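Local coordinates for protein glutathione transferase (Mesorhizobium loti, PDB 1R9C) that catalyses the hydration of the antibiotic fosfomycin as a manganese-dependent homodimer, and so provides fosfomycin resistance, at residues T19-G24 / Y110-H115; A33-T36 / S42-K45; E44-F47 / I52-A55; A63-N68 / G90-P95. All blocks are in the same frame, centred on the assembly; numbering follows the deposited sequence.

Contact 1 of 4, residues T19-G24 / Y110-H115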
loop_
_atom_site.group_PDB
_atom_site.type_symbol
_atom_site.label_atom_id
_atom_site.label_comp_id
_atom_site.label_asym_id
_atom_site.label_seq_id
_atom_site.Cartn_x
_atom_site.Cartn_y
_atom_site.Cartn_z
ATOM N N THR A 19 9.182 10.343 -8.719
ATOM C CA THR A 19 10.520 10.085 -8.195
ATOM C C THR A 19 10.885 11.201 -7.191
ATOM O O THR A 19 11.357 10.928 -6.072
ATOM C CB THR A 19 11.546 10.031 -9.368
ATOM O OG1 THR A 19 11.300 8.863 -10.173
ATOM C CG2 THR A 19 12.971 9.860 -8.859
ATOM N N ARG A 20 10.651 12.459 -7.599
ATOM C CA ARG A 20 11.029 13.603 -6.774
ATOM C C ARG A 20 10.204 13.637 -5.482
ATOM O O ARG A 20 10.738 13.911 -4.409
ATOM C CB ARG A 20 10.977 14.913 -7.569
ATOM C CG ARG A 20 11.891 14.898 -8.832
ATOM C CD ARG A 20 13.361 14.356 -8.620
ATOM N NE ARG A 20 14.152 14.307 -9.865
ATOM C CZ ARG A 20 15.273 13.581 -10.043
ATOM N NH1 ARG A 20 15.735 12.818 -9.043
ATOM N NH2 ARG A 20 15.939 13.618 -11.221
ATOM N N ILE A 21 8.912 13.344 -5.592
ATOM C CA ILE A 21 8.056 13.188 -4.410
ATOM C C ILE A 21 8.592 12.109 -3.457
ATOM O O ILE A 21 8.761 12.374 -2.267
ATOM C CB ILE A 21 6.568 12.923 -4.826
ATOM C CG1 ILE A 21 6.005 14.165 -5.542
ATOM C CG2 ILE A 21 5.742 12.552 -3.613
ATOM C CD1 ILE A 21 4.686 13.934 -6.325
ATOM N N LEU A 22 8.873 10.900 -3.962
ATOM C CA LEU A 22 9.274 9.823 -3.066
ATOM C C LEU A 22 10.643 10.122 -2.448
ATOM O O LEU A 22 10.888 9.801 -1.282
ATOM C CB LEU A 22 9.276 8.478 -3.805
ATOM C CG LEU A 22 7.928 7.944 -4.288
ATOM C CD1 LEU A 22 8.156 6.765 -5.257
ATOM C CD2 LEU A 22 7.103 7.487 -3.066
ATOM N N GLU A 23 11.526 10.762 -3.219
ATOM C CA GLU A 23 12.838 11.137 -2.703
ATOM C C GLU A 23 12.721 12.306 -1.703
ATOM O O GLU A 23 13.367 12.299 -0.645
ATOM C CB GLU A 23 13.786 11.518 -3.847
ATOM C CG GLU A 23 14.231 10.302 -4.659
ATOM C CD GLU A 23 15.067 10.683 -5.873
ATOM O OE1 GLU A 23 15.209 11.891 -6.153
ATOM O OE2 GLU A 23 15.577 9.769 -6.547
ATOM N N GLY A 24 11.858 13.266 -2.036
ATOM C CA GLY A 24 11.742 14.503 -1.282
ATOM C C GLY A 24 11.062 14.257 0.056
ATOM O O GLY A 24 11.518 14.785 1.078
ATOM N N TYR A 110 -1.303 14.442 -0.715
ATOM C CA TYR A 110 -1.602 13.686 -1.928
ATOM C C TYR A 110 -0.374 13.815 -2.803
ATOM O O TYR A 110 0.265 14.868 -2.803
ATOM C CB TYR A 110 -2.795 14.307 -2.671
ATOM C CG TYR A 110 -4.051 14.369 -1.838
ATOM C CD1 TYR A 110 -4.284 15.452 -1.011
ATOM C CD2 TYR A 110 -4.957 13.303 -1.829
ATOM C CE1 TYR A 110 -5.402 15.525 -0.232
ATOM C CE2 TYR A 110 -6.082 13.336 -1.027
ATOM C CZ TYR A 110 -6.311 14.475 -0.250
ATOM O OH TYR A 110 -7.407 14.557 0.543
ATOM N N ASP A 111 -0.055 12.783 -3.584
ATOM C CA ASP A 111 0.960 12.951 -4.619
ATOM C C ASP A 111 0.270 13.599 -5.831
ATOM O O ASP A 111 -0.784 14.280 -5.677
ATOM C CB ASP A 111 1.581 11.586 -4.970
ATOM C CG ASP A 111 0.580 10.647 -5.635
ATOM O OD1 ASP A 111 0.958 9.518 -5.954
ATOM O OD2 ASP A 111 -0.601 10.970 -5.901
ATOM N N ASP A 112 0.809 13.390 -7.042
ATOM C CA ASP A 112 0.273 14.129 -8.194
ATOM C C ASP A 112 -0.850 13.376 -8.891
ATOM O O ASP A 112 -1.367 13.825 -9.912
ATOM C CB ASP A 112 1.369 14.429 -9.229
ATOM C CG ASP A 112 2.301 15.545 -8.808
ATOM O OD1 ASP A 112 1.927 16.417 -7.975
ATOM O OD2 ASP A 112 3.440 15.638 -9.302
ATOM N N ASP A 113 -1.223 12.220 -8.346
ATOM C CA ASP A 113 -2.097 11.284 -9.058
ATOM C C ASP A 113 -3.249 10.832 -8.145
ATOM O O ASP A 113 -3.736 9.717 -8.246
ATOM C CB ASP A 113 -1.262 10.090 -9.557
ATOM C CG ASP A 113 -0.231 10.499 -10.608
ATOM O OD1 ASP A 113 -0.585 10.602 -11.808
ATOM O OD2 ASP A 113 0.953 10.755 -10.313
ATOM N N ASN A 114 -3.664 11.721 -7.240
ATOM C CA ASN A 114 -4.743 11.453 -6.293
ATOM C C ASN A 114 -4.533 10.343 -5.265
ATOM O O ASN A 114 -5.470 9.961 -4.601
ATOM C CB ASN A 114 -6.096 11.295 -7.024
ATOM C CG ASN A 114 -6.461 12.535 -7.784
ATOM O OD1 ASN A 114 -6.061 13.648 -7.404
ATOM N ND2 ASN A 114 -7.211 12.373 -8.861
ATOM N N HIS A 115 -3.316 9.839 -5.110
ATOM C CA HIS A 115 -3.022 8.943 -3.995
ATOM C C HIS A 115 -2.849 9.738 -2.705
ATOM O O HIS A 115 -2.095 10.717 -2.688
ATOM C CB HIS A 115 -1.722 8.166 -4.224
ATOM C CG HIS A 115 -1.676 7.411 -5.521
ATOM N ND1 HIS A 115 -0.787 7.726 -6.526
ATOM C CD2 HIS A 115 -2.342 6.307 -5.941
ATOM C CE1 HIS A 115 -0.942 6.880 -7.534
ATOM N NE2 HIS A 115 -1.890 6.016 -7.212
#
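A small, buried helix-to-turn contact joins helix 15-26 to the turn between strands 106-110 and 116-120: Ile21 rests its CD1 methyl against Asp111 and Asp112. With CG1 beside the backbone N and CD1 extended beyond it (chi2 165°), the isoleucine reaches far enough for CD1 to lie 4.1 Å from CB of Asp111 and 3.6 Å from OD2 of Asp112. These are van der Waals contacts, with no hydrogen bond between the segments. A branched aliphatic side chain suits this inward helix position, since it fills space without needing a polar partner. Asp112 offers its carboxylate end to the methyl, and the same OD2 has a long, weak ion pair with Arg17.

The carboxylate of Asp111 serves the turn itself. OD1 accepts a fairly straight bond from ND1 of His115 (2.6 Å), through its syn lone pair and close to the imidazole plane. OD2 is gripped from opposite faces of the carboxylate by two backbone amides, N of Asp113 at 2.8 Å and N of His115 at 3.0 Å. Three bonds thus fix the rotation of the aspartate. NE2 of the same imidazole bonds to OD1 of Asn68 of the second subunit, which places the turn at the dimer interface. Aspartate accepting from the amide two residues on is an Asx turn, here reinforced by a His-carboxylate bond inside a beta hairpin.

Contact 2 of 4, residues A33-T36 / S42-K45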
loop_
_atom_site.group_PDB
_atom_site.type_symbol
_atom_site.label_atom_id
_atom_site.label_comp_id
_atom_site.label_asym_id
_atom_site.label_seq_id
_atom_site.Cartn_x
_atom_site.Cartn_y
_atom_site.Cartn_z
ATOM N N ALA A 33 15.413 1.138 -12.670
ATOM C CA ALA A 33 14.625 1.828 -13.689
ATOM C C ALA A 33 14.613 1.003 -14.973
ATOM O O ALA A 33 15.669 0.666 -15.523
ATOM C CB ALA A 33 15.169 3.262 -13.955
ATOM N N SER A 34 13.415 0.683 -15.453
ATOM C CA SER A 34 13.270 -0.054 -16.701
ATOM C C SER A 34 13.832 0.710 -17.907
ATOM O O SER A 34 14.164 0.104 -18.915
ATOM C CB SER A 34 11.818 -0.477 -16.927
ATOM O OG SER A 34 11.015 0.643 -17.207
ATOM N N ASP A 35 13.974 2.027 -17.785
ATOM C CA ASP A 35 14.633 2.849 -18.833
ATOM C C ASP A 35 16.110 2.523 -19.118
ATOM O O ASP A 35 16.639 2.874 -20.193
ATOM C CB ASP A 35 14.492 4.337 -18.494
ATOM C CG ASP A 35 13.165 4.903 -18.944
ATOM O OD1 ASP A 35 12.549 4.332 -19.874
ATOM O OD2 ASP A 35 12.637 5.898 -18.406
ATOM N N THR A 36 16.780 1.864 -18.170
ATOM C CA THR A 36 18.139 1.340 -18.398
ATOM C C THR A 36 18.136 0.172 -19.403
ATOM O O THR A 36 19.195 -0.311 -19.820
ATOM C CB THR A 36 18.815 0.934 -17.052
ATOM O OG1 THR A 36 18.501 1.899 -16.036
ATOM C CG2 THR A 36 20.335 1.036 -17.152
ATOM N N SER A 42 7.033 -0.090 -21.674
ATOM C CA SER A 42 6.474 0.292 -20.397
ATOM C C SER A 42 7.605 0.824 -19.512
ATOM O O SER A 42 8.762 0.387 -19.633
ATOM C CB SER A 42 5.790 -0.914 -19.770
ATOM O OG SER A 42 6.746 -1.875 -19.385
ATOM N N ARG A 43 7.268 1.786 -18.660
ATOM C CA ARG A 43 8.247 2.443 -17.801
ATOM C C ARG A 43 7.925 2.261 -16.322
ATOM O O ARG A 43 6.861 2.638 -15.862
ATOM C CB ARG A 43 8.322 3.931 -18.150
ATOM C CG ARG A 43 8.534 4.152 -19.651
ATOM C CD ARG A 43 8.932 5.545 -20.045
ATOM N NE ARG A 43 9.953 6.124 -19.170
ATOM C CZ ARG A 43 9.761 7.198 -18.389
ATOM N NH1 ARG A 43 8.579 7.817 -18.346
ATOM N NH2 ARG A 43 10.763 7.652 -17.652
ATOM N N GLU A 44 8.864 1.674 -15.587
ATOM C CA GLU A 44 8.676 1.452 -14.162
ATOM C C GLU A 44 9.972 1.770 -13.417
ATOM O O GLU A 44 11.060 1.744 -14.016
ATOM C CB GLU A 44 8.192 0.015 -13.885
ATOM C CG GLU A 44 9.239 -1.063 -14.075
ATOM C CD GLU A 44 8.657 -2.473 -14.074
ATOM O OE1 GLU A 44 7.697 -2.747 -13.319
ATOM O OE2 GLU A 44 9.181 -3.313 -14.832
ATOM N N LYS A 45 9.843 2.103 -12.132
ATOM C CA LYS A 45 10.977 2.246 -11.239
ATOM C C LYS A 45 10.661 1.582 -9.925
ATOM O O LYS A 45 9.493 1.543 -9.517
ATOM C CB LYS A 45 11.229 3.729 -10.940
ATOM C CG LYS A 45 11.772 4.547 -12.118
ATOM C CD LYS A 45 12.043 5.935 -11.650
ATOM C CE LYS A 45 12.852 6.743 -12.633
ATOM N NZ LYS A 45 13.452 7.884 -11.862
HETATM O O HOH W 1 11.412 1.524 -19.776
HETATM O O HOH W 2 12.154 3.605 -16.071
#
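Ala33 and Lys45 form an antiparallel, non-hydrogen-bonded pair at the open end of a beta hairpin, where strands 29-33 and 44-49 separate into their long connecting loop. Backbone bonding continues one step further: N of Ser34 donates to O of Glu44 at 3.0 Å. In return, N of Glu44 donates to OG of Ser34 (2.9 Å), the hydroxyl acting where a strand would use a carbonyl. Serine suits this place because its hydroxyl, one bond beyond CB and set between its own N and carbonyl carbon (chi1 70°), can accept that amide. A water also bridges the segments, accepting from N of Asp35 and donating to O of Glu44.

Apolar contact is slight: CB of Ser34 lies 3.9 Å from CG of Glu44, and CB of Ala33 4.1 Å from CG of Lys45, whose ammonium goes on to a salt bridge with Glu30. Glu44, the inferred proton acceptor, has its side chain about 8 Å from a bound manganese, so this junction holds the backbone of a probable catalytic residue.

The charged element is Asp35 with Arg43, whose guanidinium also meets Glu16 and Gln58. Carboxylate and guanidinium are nearly coplanar, 12° apart, and Arg43 grips side-on: NE at 2.8 Å and NH2 at 2.7 Å both converge on the single oxygen OD2 of Asp35.

Contact 3 of 4, residues E44-F47 / I52-A55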
loop_
_atom_site.group_PDB
_atom_site.type_symbol
_atom_site.label_atom_id
_atom_site.label_comp_id
_atom_site.label_asym_id
_atom_site.label_seq_id
_atom_site.Cartn_x
_atom_site.Cartn_y
_atom_site.Cartn_z
ATOM N N GLU A 44 8.864 1.674 -15.587
ATOM C CA GLU A 44 8.676 1.452 -14.162
ATOM C C GLU A 44 9.972 1.770 -13.417
ATOM O O GLU A 44 11.060 1.744 -14.016
ATOM C CB GLU A 44 8.192 0.015 -13.885
ATOM C CG GLU A 44 9.239 -1.063 -14.075
ATOM C CD GLU A 44 8.657 -2.473 -14.074
ATOM O OE1 GLU A 44 7.697 -2.747 -13.319
ATOM O OE2 GLU A 44 9.181 -3.313 -14.832
ATOM N N LYS A 45 9.843 2.103 -12.132
ATOM C CA LYS A 45 10.977 2.246 -11.239
ATOM C C LYS A 45 10.661 1.582 -9.925
ATOM O O LYS A 45 9.493 1.543 -9.517
ATOM C CB LYS A 45 11.229 3.729 -10.940
ATOM C CG LYS A 45 11.772 4.547 -12.118
ATOM C CD LYS A 45 12.043 5.935 -11.650
ATOM C CE LYS A 45 12.852 6.743 -12.633
ATOM N NZ LYS A 45 13.452 7.884 -11.862
ATOM N N PHE A 46 11.700 1.067 -9.258
ATOM C CA PHE A 46 11.577 0.500 -7.915
ATOM C C PHE A 46 12.378 1.389 -6.948
ATOM O O PHE A 46 13.509 1.848 -7.278
ATOM C CB PHE A 46 12.184 -0.897 -7.837
ATOM C CG PHE A 46 11.519 -1.935 -8.709
ATOM C CD1 PHE A 46 12.214 -3.083 -9.053
ATOM C CD2 PHE A 46 10.199 -1.782 -9.145
ATOM C CE1 PHE A 46 11.621 -4.083 -9.833
ATOM C CE2 PHE A 46 9.601 -2.750 -9.939
ATOM C CZ PHE A 46 10.308 -3.916 -10.275
ATOM N N PHE A 47 11.805 1.603 -5.760
ATOM C CA PHE A 47 12.470 2.356 -4.722
ATOM C C PHE A 47 12.456 1.592 -3.424
ATOM O O PHE A 47 11.567 0.749 -3.185
ATOM C CB PHE A 47 11.740 3.687 -4.468
ATOM C CG PHE A 47 11.808 4.660 -5.611
ATOM C CD1 PHE A 47 10.879 4.595 -6.665
ATOM C CD2 PHE A 47 12.747 5.670 -5.614
ATOM C CE1 PHE A 47 10.921 5.504 -7.701
ATOM C CE2 PHE A 47 12.803 6.597 -6.685
ATOM C CZ PHE A 47 11.890 6.501 -7.721
ATOM N N ILE A 52 11.273 -0.966 2.754
ATOM C CA ILE A 52 9.983 -1.045 2.056
ATOM C C ILE A 52 10.169 -0.847 0.548
ATOM O O ILE A 52 10.724 0.153 0.109
ATOM C CB ILE A 52 9.008 -0.010 2.636
ATOM C CG1 ILE A 52 8.774 -0.281 4.111
ATOM C CG2 ILE A 52 7.648 0.014 1.853
ATOM C CD1 ILE A 52 8.230 0.946 4.842
ATOM N N TRP A 53 9.700 -1.822 -0.230
ATOM C CA TRP A 53 9.746 -1.770 -1.688
ATOM C C TRP A 53 8.515 -1.039 -2.206
ATOM O O TRP A 53 7.380 -1.486 -1.967
ATOM C CB TRP A 53 9.760 -3.204 -2.179
ATOM C CG TRP A 53 9.822 -3.479 -3.653
ATOM C CD1 TRP A 53 10.019 -2.603 -4.686
ATOM C CD2 TRP A 53 9.707 -4.771 -4.245
ATOM N NE1 TRP A 53 10.011 -3.279 -5.883
ATOM C CE2 TRP A 53 9.839 -4.613 -5.643
ATOM C CE3 TRP A 53 9.509 -6.059 -3.728
ATOM C CZ2 TRP A 53 9.784 -5.698 -6.533
ATOM C CZ3 TRP A 53 9.470 -7.141 -4.613
ATOM C CH2 TRP A 53 9.599 -6.948 -5.993
ATOM N N VAL A 54 8.750 0.083 -2.888
ATOM C CA VAL A 54 7.721 0.793 -3.603
ATOM C C VAL A 54 8.020 0.685 -5.084
ATOM O O VAL A 54 9.149 0.962 -5.514
ATOM C CB VAL A 54 7.728 2.314 -3.251
ATOM C CG1 VAL A 54 6.679 3.072 -4.099
ATOM C CG2 VAL A 54 7.525 2.484 -1.783
ATOM N N ALA A 55 7.018 0.307 -5.862
ATOM C CA ALA A 55 7.154 0.278 -7.320
ATOM C C ALA A 55 6.235 1.337 -7.912
ATOM O O ALA A 55 5.095 1.472 -7.488
ATOM C CB ALA A 55 6.782 -1.105 -7.872
#
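Strands 44-47 and 52-55 run antiparallel, their axes 4.7 Å apart at closest and their directions 165° apart, as the two arms of a beta hairpin. Phe47 and Val54 make the hydrogen-bonded pair: N of Phe47 to O of Val54 is 2.7 Å, and N of Val54 to O of Phe47 is 2.9 Å. Phe46 and Ala55 form the adjacent non-hydrogen-bonded pair.

On the face carrying Phe46 and Ala55, Trp53 meets Phe46 in a T-shaped stack. The indole presents its edge, with NE1 3.5 Å from CG of Phe46 and lying over one face of the phenyl ring, nearer its rim than its centre; the planes stand at 78°. Trp53 can do this because its CG lies anti to the backbone N (chi1 -179°), which brings the indole alongside the phenylalanine, both pointing the same way. Ala55, opposite Phe46, is small enough to sit obliquely against that ring, CB to CD2 3.7 Å. Two large rings and one methyl thus lie on the face that leads to the metal site, for the indole of Trp53 meets the imidazole of His7, a manganese ligand.

The other face bears Phe47 and Val54, both packing on Leu22 of helix 15-26. Strand 29-33 flanks strand 44-49, strand 5-12 flanks strand 52-58, and Leu124 of the second subunit packs on Trp53.

Contact 4 of 4, residues A63-N68 / G90-P95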
loop_
_atom_site.group_PDB
_atom_site.type_symbol
_atom_site.label_atom_id
_atom_site.label_comp_id
_atom_site.label_asym_id
_atom_site.label_seq_id
_atom_site.Cartn_x
_atom_site.Cartn_y
_atom_site.Cartn_z
ATOM N N ALA A 63 -8.855 8.309 -10.693
ATOM C CA ALA A 63 -9.973 9.148 -11.112
ATOM C C ALA A 63 -10.327 10.255 -10.099
ATOM O O ALA A 63 -10.460 11.441 -10.445
ATOM C CB ALA A 63 -11.200 8.264 -11.366
ATOM N N GLU A 64 -10.503 9.833 -8.852
ATOM C CA GLU A 64 -10.969 10.688 -7.776
ATOM C C GLU A 64 -10.048 10.487 -6.566
ATOM O O GLU A 64 -9.358 9.479 -6.460
ATOM C CB GLU A 64 -12.410 10.320 -7.403
ATOM C CG GLU A 64 -13.431 10.518 -8.513
ATOM C CD GLU A 64 -14.033 11.910 -8.505
ATOM O OE1 GLU A 64 -14.033 12.563 -9.567
ATOM O OE2 GLU A 64 -14.506 12.360 -7.438
ATOM N N ARG A 65 -10.037 11.474 -5.676
ATOM C CA ARG A 65 -9.446 11.333 -4.365
ATOM C C ARG A 65 -10.391 10.525 -3.466
ATOM O O ARG A 65 -11.597 10.589 -3.611
ATOM C CB ARG A 65 -9.158 12.722 -3.777
ATOM C CG ARG A 65 -7.805 13.273 -4.266
ATOM C CD ARG A 65 -7.678 14.788 -4.251
ATOM N NE ARG A 65 -6.405 15.228 -4.851
ATOM C CZ ARG A 65 -5.622 16.187 -4.358
ATOM N NH1 ARG A 65 -5.961 16.794 -3.227
ATOM N NH2 ARG A 65 -4.500 16.548 -4.988
ATOM N N SER A 66 -9.822 9.744 -2.565
ATOM C CA SER A 66 -10.614 8.968 -1.607
ATOM C C SER A 66 -9.834 8.960 -0.289
ATOM O O SER A 66 -8.743 9.536 -0.187
ATOM C CB SER A 66 -10.830 7.535 -2.135
ATOM O OG SER A 66 -9.622 6.790 -2.023
ATOM N N TYR A 67 -10.378 8.297 0.723
ATOM C CA TYR A 67 -9.695 8.268 2.010
ATOM C C TYR A 67 -8.919 6.956 2.198
ATOM O O TYR A 67 -8.401 6.690 3.271
ATOM C CB TYR A 67 -10.709 8.507 3.142
ATOM C CG TYR A 67 -10.072 8.976 4.428
ATOM C CD1 TYR A 67 -9.528 10.274 4.550
ATOM C CD2 TYR A 67 -9.993 8.117 5.538
ATOM C CE1 TYR A 67 -8.913 10.699 5.774
ATOM C CE2 TYR A 67 -9.401 8.530 6.751
ATOM C CZ TYR A 67 -8.868 9.819 6.863
ATOM O OH TYR A 67 -8.279 10.195 8.062
ATOM N N ASN A 68 -8.835 6.132 1.147
ATOM C CA ASN A 68 -7.871 5.032 1.148
ATOM C C ASN A 68 -6.505 5.663 1.233
ATOM O O ASN A 68 -6.232 6.653 0.543
ATOM C CB ASN A 68 -8.012 4.184 -0.140
ATOM C CG ASN A 68 -9.333 3.495 -0.207
ATOM O OD1 ASN A 68 -9.532 2.486 0.454
ATOM N ND2 ASN A 68 -10.285 4.065 -0.959
ATOM N N GLY A 90 5.227 21.254 -3.019
ATOM C CA GLY A 90 4.013 21.855 -3.555
ATOM C C GLY A 90 2.807 20.919 -3.551
ATOM O O GLY A 90 1.898 21.091 -4.347
ATOM N N LEU A 91 2.790 19.960 -2.631
ATOM C CA LEU A 91 1.743 18.927 -2.581
ATOM C C LEU A 91 0.501 19.384 -1.815
ATOM O O LEU A 91 0.619 20.132 -0.830
ATOM C CB LEU A 91 2.311 17.655 -1.980
ATOM C CG LEU A 91 3.478 17.012 -2.757
ATOM C CD1 LEU A 91 3.998 15.823 -1.970
ATOM C CD2 LEU A 91 3.038 16.616 -4.180
ATOM N N ASP A 92 -0.685 19.008 -2.296
ATOM C CA ASP A 92 -1.918 19.317 -1.549
ATOM C C ASP A 92 -1.895 18.551 -0.227
ATOM O O ASP A 92 -1.381 17.444 -0.166
ATOM C CB ASP A 92 -3.182 18.916 -2.330
ATOM C CG ASP A 92 -3.463 19.815 -3.544
ATOM O OD1 ASP A 92 -2.993 20.984 -3.606
ATOM O OD2 ASP A 92 -4.203 19.438 -4.475
ATOM N N MET A 93 -2.446 19.143 0.824
ATOM C CA MET A 93 -2.558 18.439 2.095
ATOM C C MET A 93 -3.875 18.710 2.822
ATOM O O MET A 93 -4.563 19.699 2.555
ATOM C CB MET A 93 -1.345 18.722 2.995
ATOM C CG MET A 93 -1.010 20.187 3.198
ATOM S SD MET A 93 0.646 20.320 3.963
ATOM C CE MET A 93 0.258 19.695 5.593
ATOM N N ARG A 94 -4.229 17.796 3.720
ATOM C CA ARG A 94 -5.357 17.989 4.624
ATOM C C ARG A 94 -4.900 18.922 5.743
ATOM O O ARG A 94 -3.712 18.956 6.067
ATOM C CB ARG A 94 -5.788 16.637 5.187
ATOM C CG ARG A 94 -6.243 15.669 4.104
ATOM C CD ARG A 94 -7.739 15.601 3.964
ATOM N NE ARG A 94 -8.308 14.747 4.995
ATOM C CZ ARG A 94 -9.392 15.025 5.709
ATOM N NH1 ARG A 94 -10.070 16.147 5.513
ATOM N NH2 ARG A 94 -9.798 14.158 6.633
ATOM N N PRO A 95 -5.808 19.681 6.349
ATOM C CA PRO A 95 -5.377 20.649 7.364
ATOM C C PRO A 95 -4.922 19.919 8.642
ATOM O O PRO A 95 -5.505 18.883 8.962
ATOM C CB PRO A 95 -6.628 21.500 7.608
ATOM C CG PRO A 95 -7.613 21.074 6.528
ATOM C CD PRO A 95 -7.276 19.660 6.188
#
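Arg65 and Asp92 form a salt bridge, and Tyr67 touches Arg94 beside it, where two loops of this vicinal oxygen chelate (VOC) protein meet at the surface. One loop leads into strand 69-73; the other leaves helix 79-89, which ends in a Schellman motif at Gly90. CA of Arg65 and CA of Asp92 are 11.3 Å apart, so the reach comes mainly from the long side chains of Arg65, Tyr67 and Arg94.

Arginine suits the first link, and the short, acidic Asp92 gives it an opposite charge to meet. The chain of Arg65 is extended from CG to NE and brings NH2 3.0 Å from OD2 of Asp92. The match is imperfect: the planes of guanidinium and carboxylate stand 65° apart, and the nitrogen arrives on the anti side of OD2, tilted out of the carboxylate plane, in one bent hydrogen bond. Arg65 has further partners: NE donates to OD1 of Asn114, and the guanidinium makes a cation-pi contact with Tyr110.

Tyr67 has its ring anti to the backbone N (chi1 -160°), which carries it out toward the other loop, and CE1 comes 3.7 Å from NH2 of Arg94. Arg94, long and charged as suits a surface gap, folds to get there, bent at chi2 and again at chi3. Its guanidinium plane stands 83° from the ring. The tyrosine ring also meets His69, a manganese ligand, edge-to-face. Next to Tyr67 in the chain, ND2 of Asn68 donates to OG of Ser66 at 3.0 Å.

In the fold
Contacts 2 and 3 share Glu44 and Lys45 on strand 44-49 and belong to one sheet, their centres about 11 Å apart. Contact 1 is tied to both: OG1 of Thr19 lies 2.9 Å from NZ of Lys45, a probable hydrogen bond, and 3.5 Å from CZ of Phe47. It also touches contact 4, with N of Tyr110 3.1 Å from O of Asp92, another probable hydrogen bond. Contacts 3 and 4 lie on opposite sides of the chain's centre, about 21 Å apart between centres, yet each borders a manganese: the side chain of Ala55 is about 6 Å from one, and that of Tyr67 about 5 Å from one. Both also touch the second subunit, consistent with metal sites built at the dimer interface.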